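PDB 4HR6: lectin from Trichosanthes anguina, which probably binds galactose-type sugars as a nontoxic seed lectin, a three-chain homologue of the type II ribosome-inactivating proteins. Local coordinates for residues R121-S126 / L141-L146. Residues are numbered along the deposited sequence; the frame is centred on the assembly and turned at random.
Sequences RFIEQS and LAIVSL
The F122 ring touches three residues of the other helix. CE2 sits 3.8 Å from A142 CB and equally near I143 CG1, while one bond back toward the stem CD2 meets L146 CD1, also at 3.8 Å. Both I143 and L146 lie roughly perpendicular to the phenylalanine. The ring gets there because CG stands anti to the backbone N (chi1 -178°), projecting from the side of the helix turned to 141-146. Next to it I123 packs on I143, its CD1 4.0 Å from I143 CG2, and I143 CD1, at the end of the longer branch, reaches S126 OG and CB. I143 touches F122 with CG1, I123 with CG2 and S126 with CD1, and no hydrogen bond crosses the interface.

The two helices, 121-132 and 141-159, belong to the ribosome-inactivating protein fold of this lectin; here the axes of 121-126 and 141-146 come within 10.2 Å, at 137° between their N-to-C directions, nearer antiparallel than perpendicular. All six touching residues are buried.

The S126 hydroxyl also bonds back to its own helix: OG donates to F122 O over 2.8 Å, and S126 N reaches the same oxygen from the opposite face of the carbonyl plane. That leaves OG over one face of the F122 ring, toward the rim. Farther out, N194 accepts a hydrogen bond from F122 N through its side chain, and Y264 of another lectin chain stacks on the F122 ring, carrying the apolar packing into the subunit interface.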
loop_
_atom_site.group_PDB
_atom_site.type_symbol
_atom_site.label_atom_id
_atom_site.label_comp_id
_atom_site.label_asym_id
_atom_site.label_seq_id
_atom_site.Cartn_x
_atom_site.Cartn_y
_atom_site.Cartn_z
ATOM N N ARG B 121 -5.894 3.091 -2.831
ATOM C CA ARG B 121 -5.450 4.483 -2.962
ATOM C C ARG B 121 -4.895 4.790 -4.352
ATOM O O ARG B 121 -5.195 5.830 -4.917
ATOM C CB ARG B 121 -4.420 4.821 -1.880
ATOM C CG ARG B 121 -4.998 4.863 -0.463
ATOM C CD ARG B 121 -4.204 5.827 0.439
ATOM N NE ARG B 121 -4.840 5.991 1.743
ATOM C CZ ARG B 121 -4.665 5.186 2.800
ATOM N NH1 ARG B 121 -3.842 4.138 2.747
ATOM N NH2 ARG B 121 -5.315 5.439 3.936
ATOM N N PHE B 122 -4.166 3.857 -4.947
ATOM C CA PHE B 122 -3.620 4.057 -6.289
ATOM C C PHE B 122 -4.710 4.295 -7.340
ATOM O O PHE B 122 -4.543 5.118 -8.261
ATOM C CB PHE B 122 -2.756 2.863 -6.690
ATOM C CG PHE B 122 -2.117 3.011 -8.023
ATOM C CD1 PHE B 122 -1.020 3.840 -8.184
ATOM C CD2 PHE B 122 -2.612 2.347 -9.125
ATOM C CE1 PHE B 122 -0.423 3.995 -9.427
ATOM C CE2 PHE B 122 -2.027 2.499 -10.371
ATOM C CZ PHE B 122 -0.919 3.319 -10.520
ATOM N N ILE B 123 -5.837 3.599 -7.188
ATOM C CA ILE B 123 -6.937 3.735 -8.134
ATOM C C ILE B 123 -7.719 5.002 -7.827
ATOM O O ILE B 123 -8.073 5.739 -8.714
ATOM C CB ILE B 123 -7.861 2.485 -8.152
ATOM C CG1 ILE B 123 -7.075 1.281 -8.646
ATOM C CG2 ILE B 123 -9.063 2.710 -9.068
ATOM C CD1 ILE B 123 -7.832 -0.028 -8.520
ATOM N N GLU B 124 -7.982 5.249 -6.571
ATOM C CA GLU B 124 -8.562 6.518 -6.170
ATOM C C GLU B 124 -7.800 7.714 -6.781
ATOM O O GLU B 124 -8.412 8.626 -7.349
ATOM C CB GLU B 124 -8.546 6.626 -4.660
ATOM C CG GLU B 124 -9.202 7.888 -4.118
ATOM C CD GLU B 124 -8.850 8.143 -2.668
ATOM O OE1 GLU B 124 -9.428 9.080 -2.068
ATOM O OE2 GLU B 124 -8.019 7.390 -2.121
ATOM N N GLN B 125 -6.475 7.697 -6.651
ATOM C CA GLN B 125 -5.639 8.795 -7.124
ATOM C C GLN B 125 -5.649 8.889 -8.641
ATOM O O GLN B 125 -5.718 9.977 -9.182
ATOM C CB GLN B 125 -4.195 8.695 -6.596
ATOM C CG GLN B 125 -3.345 9.946 -6.873
ATOM C CD GLN B 125 -3.941 11.209 -6.269
ATOM O OE1 GLN B 125 -4.151 11.285 -5.074
ATOM N NE2 GLN B 125 -4.242 12.191 -7.103
ATOM N N SER B 126 -5.597 7.760 -9.335
ATOM C CA SER B 126 -5.731 7.791 -10.777
ATOM C C SER B 126 -7.042 8.444 -11.201
ATOM O O SER B 126 -7.054 9.308 -12.091
ATOM C CB SER B 126 -5.628 6.397 -11.366
ATOM O OG SER B 126 -4.411 5.797 -10.989
ATOM N N LEU B 141 -2.019 -2.367 -16.719
ATOM C CA LEU B 141 -1.798 -3.511 -15.849
ATOM C C LEU B 141 -1.603 -3.162 -14.381
ATOM O O LEU B 141 -1.873 -3.981 -13.498
ATOM C CB LEU B 141 -0.595 -4.312 -16.356
ATOM C CG LEU B 141 -0.866 -5.048 -17.668
ATOM C CD1 LEU B 141 0.412 -5.627 -18.249
ATOM C CD2 LEU B 141 -1.882 -6.159 -17.432
ATOM N N ALA B 142 -1.122 -1.958 -14.110
ATOM C CA ALA B 142 -1.018 -1.488 -12.747
ATOM C C ALA B 142 -2.378 -1.541 -12.042
ATOM O O ALA B 142 -2.488 -2.093 -10.960
ATOM C CB ALA B 142 -0.450 -0.075 -12.718
ATOM N N ILE B 143 -3.401 -0.961 -12.663
ATOM C CA ILE B 143 -4.735 -0.950 -12.095
ATOM C C ILE B 143 -5.358 -2.357 -12.132
ATOM O O ILE B 143 -5.830 -2.847 -11.127
ATOM C CB ILE B 143 -5.623 0.094 -12.798
ATOM C CG1 ILE B 143 -5.125 1.500 -12.402
ATOM C CG2 ILE B 143 -7.089 -0.095 -12.432
ATOM C CD1 ILE B 143 -5.914 2.685 -12.910
ATOM N N VAL B 144 -5.327 -3.002 -13.288
ATOM C CA VAL B 144 -5.964 -4.298 -13.468
ATOM C C VAL B 144 -5.433 -5.364 -12.520
ATOM O O VAL B 144 -6.224 -6.154 -12.002
ATOM C CB VAL B 144 -5.870 -4.756 -14.930
ATOM C CG1 VAL B 144 -6.167 -6.238 -15.078
ATOM C CG2 VAL B 144 -6.846 -3.950 -15.775
ATOM N N SER B 145 -4.119 -5.389 -12.289
ATOM C CA SER B 145 -3.506 -6.385 -11.399
ATOM C C SER B 145 -3.927 -6.193 -9.934
ATOM O O SER B 145 -4.045 -7.156 -9.185
ATOM C CB SER B 145 -1.970 -6.398 -11.538
ATOM O OG SER B 145 -1.375 -5.200 -11.084
ATOM N N LEU B 146 -4.180 -4.953 -9.533
ATOM C CA LEU B 146 -4.727 -4.690 -8.215
ATOM C C LEU B 146 -6.161 -5.219 -8.120
ATOM O O LEU B 146 -6.510 -5.898 -7.162
ATOM C CB LEU B 146 -4.719 -3.197 -7.916
ATOM C CG LEU B 146 -3.361 -2.516 -7.765
ATOM C CD1 LEU B 146 -3.563 -1.004 -7.637
ATOM C CD2 LEU B 146 -2.623 -3.055 -6.560
#